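Local coordinates for methyltransferase FkbM (Methylobacillus flagellatus KT, PDB 2PY6), which probably transfers methyl groups to a substrate that is not established, at residues K61-H66 against D400-C405; W256-D261 against R326-I331. All blocks are in the same frame, centred on the assembly; numbering follows the deposited sequence.

Interaction 1 (K61-H66 against D400-C405); sequences KGFGAH and DRWDTC
The nearest CA atoms of the two segments, those of Phe63 and Asp400, lie 11.6 Å apart, and side chains alone bridge the distance. On one side the chain turns at Phe63, whose O accepts His66 N at 3.0 Å on the way into helix 64-68; on the other, loop residues 400-403 run into strand 404-408. The Phe63 ring is sent across with CG anti to the carbonyl carbon (chi1 -76°), and CB behind it sits in plane at the edge of the His66 ring. Phe63 CZ reaches Trp402 CZ2 at 3.6 Å, the two rings coming from opposite directions and meeting obliquely. The same CZ lies 3.8 Å from Asp400 OD2, and the carboxylate runs nearly parallel to the phenyl ring, their planes 11° apart. Asp400 OD1 also accepts the adjacent Arg401 N on its anti side, a short (2.6 Å) and clearly bent bond, while Arg401 CG packs over one face of the Trp402 indole, 3.6 Å above its plane. OD1 also takes a salt bridge from Arg121, which makes a cation-pi contact with the Phe63 ring as well. Replacing Asp400 by alanine would probably leave the Arg121 guanidinium without this carboxylate, freer to shift on the phenyl ring, and Arg401 N without its acceptor. The contact joins the loop after strand 54-58 of the N-terminal mixed sheet to the connection between antiparallel strands 392-396 and 404-408 of the seven-stranded sheet, with Phe143 edge-to-face against Phe63 and helix 184-199 packed on Arg401 and Thr404.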
loop_
_atom_site.group_PDB
_atom_site.type_symbol
_atom_site.label_atom_id
_atom_site.label_comp_id
_atom_site.label_asym_id
_atom_site.label_seq_id
_atom_site.Cartn_x
_atom_site.Cartn_y
_atom_site.Cartn_z
ATOM N N LYS A 61 -16.357 5.759 -5.367
ATOM C CA LYS A 61 -16.188 4.900 -4.212
ATOM C C LYS A 61 -17.166 5.270 -3.097
ATOM O O LYS A 61 -16.879 4.963 -1.941
ATOM C CB LYS A 61 -14.744 5.023 -3.663
ATOM C CG LYS A 61 -13.633 4.499 -4.574
ATOM N N GLY A 62 -18.307 5.893 -3.414
ATOM C CA GLY A 62 -19.235 6.360 -2.365
ATOM C C GLY A 62 -20.611 5.729 -2.464
ATOM O O GLY A 62 -20.720 4.545 -2.732
ATOM N N PHE A 63 -21.659 6.518 -2.235
ATOM C CA PHE A 63 -23.051 6.056 -2.353
ATOM C C PHE A 63 -23.596 6.170 -3.807
ATOM O O PHE A 63 -24.789 6.014 -4.026
ATOM C CB PHE A 63 -23.956 6.890 -1.405
ATOM C CG PHE A 63 -23.859 6.532 0.092
ATOM C CD1 PHE A 63 -22.704 5.986 0.668
ATOM C CD2 PHE A 63 -24.918 6.853 0.939
ATOM C CE1 PHE A 63 -22.651 5.699 2.036
ATOM C CE2 PHE A 63 -24.870 6.576 2.306
ATOM C CZ PHE A 63 -23.734 5.998 2.853
ATOM N N GLY A 64 -22.746 6.435 -4.804
ATOM C CA GLY A 64 -23.208 6.590 -6.205
ATOM C C GLY A 64 -23.834 5.343 -6.813
ATOM O O GLY A 64 -24.606 5.429 -7.798
ATOM N N ALA A 65 -23.477 4.188 -6.230
ATOM C CA ALA A 65 -23.993 2.887 -6.635
ATOM C C ALA A 65 -25.453 2.789 -6.251
ATOM O O ALA A 65 -26.208 2.106 -6.937
ATOM C CB ALA A 65 -23.195 1.746 -5.980
ATOM N N HIS A 66 -25.839 3.478 -5.169
ATOM C CA HIS A 66 -27.230 3.487 -4.729
ATOM C C HIS A 66 -28.139 4.264 -5.689
ATOM O O HIS A 66 -29.318 3.923 -5.808
ATOM C CB HIS A 66 -27.380 4.028 -3.309
ATOM C CG HIS A 66 -26.742 3.175 -2.255
ATOM N ND1 HIS A 66 -27.184 1.902 -1.960
ATOM C CD2 HIS A 66 -25.740 3.439 -1.381
ATOM C CE1 HIS A 66 -26.462 1.407 -0.970
ATOM N NE2 HIS A 66 -25.579 2.320 -0.599
ATOM N N ASP A 400 -20.780 8.614 9.930
ATOM C CA ASP A 400 -21.840 8.476 8.944
ATOM C C ASP A 400 -23.132 8.147 9.691
ATOM O O ASP A 400 -23.233 8.424 10.884
ATOM C CB ASP A 400 -21.419 7.425 7.898
ATOM C CG ASP A 400 -22.110 7.639 6.550
ATOM O OD1 ASP A 400 -23.302 8.027 6.552
ATOM O OD2 ASP A 400 -21.482 7.407 5.500
ATOM N N ARG A 401 -24.124 7.565 9.026
ATOM C CA ARG A 401 -25.427 7.316 9.672
ATOM C C ARG A 401 -25.525 6.010 10.441
ATOM O O ARG A 401 -26.497 5.753 11.143
ATOM C CB ARG A 401 -26.588 7.535 8.674
ATOM C CG ARG A 401 -26.542 6.793 7.379
ATOM C CD ARG A 401 -27.572 7.316 6.401
ATOM N NE ARG A 401 -28.938 6.997 6.792
ATOM C CZ ARG A 401 -30.013 7.317 6.078
ATOM N NH1 ARG A 401 -29.889 7.965 4.932
ATOM N NH2 ARG A 401 -31.214 6.964 6.516
ATOM N N TRP A 402 -24.451 5.240 10.425
ATOM C CA TRP A 402 -24.419 3.955 11.101
ATOM C C TRP A 402 -24.004 4.098 12.567
ATOM O O TRP A 402 -23.248 4.981 12.937
ATOM C CB TRP A 402 -23.392 3.030 10.430
ATOM C CG TRP A 402 -23.216 3.267 8.951
ATOM C CD1 TRP A 402 -22.045 3.577 8.295
ATOM C CD2 TRP A 402 -24.253 3.303 7.957
ATOM N NE1 TRP A 402 -22.287 3.742 6.954
ATOM C CE2 TRP A 402 -23.633 3.590 6.720
ATOM C CE3 TRP A 402 -25.638 3.101 7.992
ATOM C CZ2 TRP A 402 -24.350 3.679 5.534
ATOM C CZ3 TRP A 402 -26.349 3.181 6.806
ATOM C CH2 TRP A 402 -25.705 3.476 5.598
ATOM N N ASP A 403 -24.512 3.173 13.362
ATOM C CA ASP A 403 -24.174 2.959 14.746
ATOM C C ASP A 403 -24.567 4.016 15.756
ATOM O O ASP A 403 -23.798 4.363 16.648
ATOM C CB ASP A 403 -22.706 2.512 14.890
ATOM C CG ASP A 403 -22.416 1.195 14.135
ATOM O OD1 ASP A 403 -23.105 0.152 14.391
ATOM O OD2 ASP A 403 -21.462 1.215 13.335
ATOM N N THR A 404 -25.798 4.480 15.597
ATOM C CA THR A 404 -26.483 5.199 16.623
ATOM C C THR A 404 -26.899 4.032 17.532
ATOM O O THR A 404 -27.421 3.048 17.054
ATOM C CB THR A 404 -27.710 5.937 16.051
ATOM O OG1 THR A 404 -27.268 6.859 15.056
ATOM C CG2 THR A 404 -28.427 6.676 17.126
ATOM N N CYS A 405 -26.602 4.112 18.821
ATOM C CA CYS A 405 -26.847 3.037 19.733
ATOM C C CYS A 405 -27.518 3.492 21.014
ATOM O O CYS A 405 -27.082 4.445 21.632
ATOM C CB CYS A 405 -25.477 2.428 20.095
ATOM S SG CYS A 405 -25.558 0.919 21.059
#

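Interaction 2 (W256-D261 against R326-I331); sequences WMIEPD and RPIDDI
Ile331, which meets Ile258 across the contact, also lays its CG1 over one face of the Arg326 guanidinium, 3.8 Å above the plane and offset toward the rim. At the edge of that group, in its plane, stands Asp330 OD2, bound to Arg326 NH2 in a nearly straight salt bridge of 3.0 Å (168°). The two groups are not coplanar: NH2 meets the carboxylate from above, 63° out of its plane. The close contacts between the segments are all made by isoleucines. Ile258 and Ile331 point at each other tip to tip, CD1 to CD1 at 3.8 Å, and Ile258 CG2 stands 4.2 Å from that same Ile331 CD1. Ile328 instead crosses Ile258 at about a right angle, offering CG1 to Ile258 CD1 at 4.0 Å. CG1 of Ile258, anti to the carbonyl carbon (chi1 -50°), and an extended second torsion carry CD1 to both partners. The topology is that of a class I, Rossmann-like methyltransferase: strand 254-258 lies between strands 229-233 and 284-287, and the short helix 328-331 covers its Ile258 side. Just past the strand, Glu259 OE2 accepts Asp261 N at 3.2 Å and OE1 accepts Ser236 N, at a position where such enzymes often carry an acidic residue for the ribose of the methyl donor. The Ile258 side chain is about 4 Å from an unidentified bound molecule, probably from the crystallisation liquor, which may nevertheless mark a pocket. Pro327 O is shared by Asp330 N and Ile331 N, while Ile331 rests also on His287 and Cys289.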
loop_
_atom_site.group_PDB
_atom_site.type_symbol
_atom_site.label_atom_id
_atom_site.label_comp_id
_atom_site.label_asym_id
_atom_site.label_seq_id
_atom_site.Cartn_x
_atom_site.Cartn_y
_atom_site.Cartn_z
ATOM N N TRP A 256 -22.073 -15.649 24.990
ATOM C CA TRP A 256 -22.879 -16.373 24.010
ATOM C C TRP A 256 -22.926 -15.534 22.749
ATOM O O TRP A 256 -23.551 -14.481 22.718
ATOM C CB TRP A 256 -24.298 -16.547 24.476
ATOM C CG TRP A 256 -24.487 -17.280 25.738
ATOM C CD1 TRP A 256 -24.616 -18.638 25.890
ATOM C CD2 TRP A 256 -24.652 -16.706 27.037
ATOM N NE1 TRP A 256 -24.837 -18.934 27.199
ATOM C CE2 TRP A 256 -24.884 -17.772 27.930
ATOM C CE3 TRP A 256 -24.656 -15.386 27.527
ATOM C CZ2 TRP A 256 -25.097 -17.572 29.299
ATOM C CZ3 TRP A 256 -24.870 -15.190 28.867
ATOM C CH2 TRP A 256 -25.059 -16.278 29.754
HETATM N N MSE A 257 -22.234 -15.989 21.714
HETATM C CA MSE A 257 -22.206 -15.304 20.442
HETATM C C MSE A 257 -23.263 -15.889 19.486
HETATM O O MSE A 257 -23.221 -17.085 19.183
HETATM C CB MSE A 257 -20.809 -15.420 19.815
HETATM C CG MSE A 257 -19.686 -14.833 20.641
HETATM SE SE MSE A 257 -17.986 -14.821 19.719
HETATM C CE MSE A 257 -18.011 -13.569 18.890
ATOM N N ILE A 258 -24.163 -15.028 18.993
ATOM C CA ILE A 258 -25.282 -15.415 18.107
ATOM C C ILE A 258 -25.115 -14.766 16.748
ATOM O O ILE A 258 -25.114 -13.541 16.646
ATOM C CB ILE A 258 -26.655 -14.989 18.708
ATOM C CG1 ILE A 258 -26.769 -15.464 20.179
ATOM C CG2 ILE A 258 -27.828 -15.519 17.863
ATOM C CD1 ILE A 258 -27.994 -14.941 20.858
ATOM N N GLU A 259 -24.963 -15.586 15.701
ATOM C CA GLU A 259 -24.782 -15.070 14.366
ATOM C C GLU A 259 -25.317 -16.065 13.318
ATOM O O GLU A 259 -24.848 -17.193 13.298
ATOM C CB GLU A 259 -23.273 -14.843 14.161
ATOM C CG GLU A 259 -22.878 -14.526 12.722
ATOM C CD GLU A 259 -23.507 -13.256 12.219
ATOM O OE1 GLU A 259 -23.532 -12.223 12.970
ATOM O OE2 GLU A 259 -23.939 -13.260 11.047
ATOM N N PRO A 260 -26.274 -15.655 12.438
ATOM C CA PRO A 260 -26.801 -16.621 11.454
ATOM C C PRO A 260 -26.061 -16.776 10.117
ATOM O O PRO A 260 -26.218 -17.811 9.482
ATOM C CB PRO A 260 -28.209 -16.074 11.171
ATOM C CG PRO A 260 -28.062 -14.617 11.276
ATOM C CD PRO A 260 -26.988 -14.363 12.326
ATOM N N ASP A 261 -25.280 -15.780 9.689
ATOM C CA ASP A 261 -24.635 -15.815 8.369
ATOM C C ASP A 261 -23.487 -16.821 8.345
ATOM O O ASP A 261 -22.604 -16.764 9.196
ATOM C CB ASP A 261 -24.144 -14.428 8.009
ATOM C CG ASP A 261 -23.603 -14.339 6.586
ATOM O OD1 ASP A 261 -22.495 -14.834 6.317
ATOM O OD2 ASP A 261 -24.271 -13.695 5.756
ATOM N N ARG A 326 -34.104 -18.480 16.790
ATOM C CA ARG A 326 -34.452 -18.916 18.116
ATOM C C ARG A 326 -34.501 -17.698 19.005
ATOM O O ARG A 326 -33.830 -16.706 18.690
ATOM C CB ARG A 326 -33.336 -19.817 18.632
ATOM C CG ARG A 326 -33.067 -21.074 17.769
ATOM C CD ARG A 326 -31.928 -21.865 18.392
ATOM N NE ARG A 326 -32.282 -22.325 19.729
ATOM C CZ ARG A 326 -31.411 -22.738 20.645
ATOM N NH1 ARG A 326 -30.117 -22.748 20.414
ATOM N NH2 ARG A 326 -31.861 -23.140 21.818
ATOM N N PRO A 327 -35.289 -17.752 20.101
ATOM C CA PRO A 327 -35.262 -16.658 21.053
ATOM C C PRO A 327 -34.033 -16.752 21.969
ATOM O O PRO A 327 -33.616 -17.853 22.310
ATOM C CB PRO A 327 -36.567 -16.846 21.854
ATOM C CG PRO A 327 -36.784 -18.296 21.826
ATOM C CD PRO A 327 -36.265 -18.777 20.494
ATOM N N ILE A 328 -33.492 -15.594 22.338
ATOM C CA ILE A 328 -32.327 -15.479 23.248
ATOM C C ILE A 328 -32.499 -16.251 24.564
ATOM O O ILE A 328 -31.565 -16.905 25.004
ATOM C CB ILE A 328 -32.004 -13.981 23.538
ATOM C CG1 ILE A 328 -31.351 -13.362 22.305
ATOM C CG2 ILE A 328 -31.036 -13.813 24.736
ATOM C CD1 ILE A 328 -31.416 -11.857 22.228
ATOM N N ASP A 329 -33.684 -16.149 25.168
ATOM C CA ASP A 329 -34.020 -16.834 26.403
ATOM C C ASP A 329 -33.837 -18.354 26.276
ATOM O O ASP A 329 -33.548 -19.016 27.244
ATOM C CB ASP A 329 -35.483 -16.568 26.813
ATOM C CG ASP A 329 -35.731 -15.157 27.319
ATOM O OD1 ASP A 329 -34.797 -14.512 27.813
ATOM O OD2 ASP A 329 -36.896 -14.708 27.261
ATOM N N ASP A 330 -34.038 -18.910 25.095
ATOM C CA ASP A 330 -33.813 -20.384 24.877
ATOM C C ASP A 330 -32.362 -20.708 24.495
ATOM O O ASP A 330 -31.860 -21.765 24.819
ATOM C CB ASP A 330 -34.789 -20.975 23.851
ATOM C CG ASP A 330 -34.804 -22.506 23.872
ATOM O OD1 ASP A 330 -34.963 -23.100 24.962
ATOM O OD2 ASP A 330 -34.682 -23.120 22.796
ATOM N N ILE A 331 -31.689 -19.793 23.817
ATOM C CA ILE A 331 -30.288 -20.004 23.370
ATOM C C ILE A 331 -29.311 -20.054 24.541
ATOM O O ILE A 331 -28.415 -20.911 24.585
ATOM C CB ILE A 331 -29.845 -18.871 22.371
ATOM C CG1 ILE A 331 -30.657 -18.934 21.074
ATOM C CG2 ILE A 331 -28.335 -18.954 22.055
ATOM C CD1 ILE A 331 -30.558 -17.670 20.168
#

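How the interactions relate
From the N terminus, the chain passes through strand 54-58 into residues 61-66, where interaction 1 opens a loop that closes only near the C terminus, at residues 400-405. Interaction 2 lies wholly within this span: it opens at 256-261, where strand 254-258 ends, and closes 65 residues later at 326-331. The two therefore nest without crossing. The long closure ties the N-terminal sheet to the antiparallel end of the seven-stranded sheet, whereas the short one packs helix 328-331 against a strand of that same sheet. The centres of interactions 1 and 2 are 27 Å apart and their nearest atoms about 12 Å apart, so the two contacts do not meet.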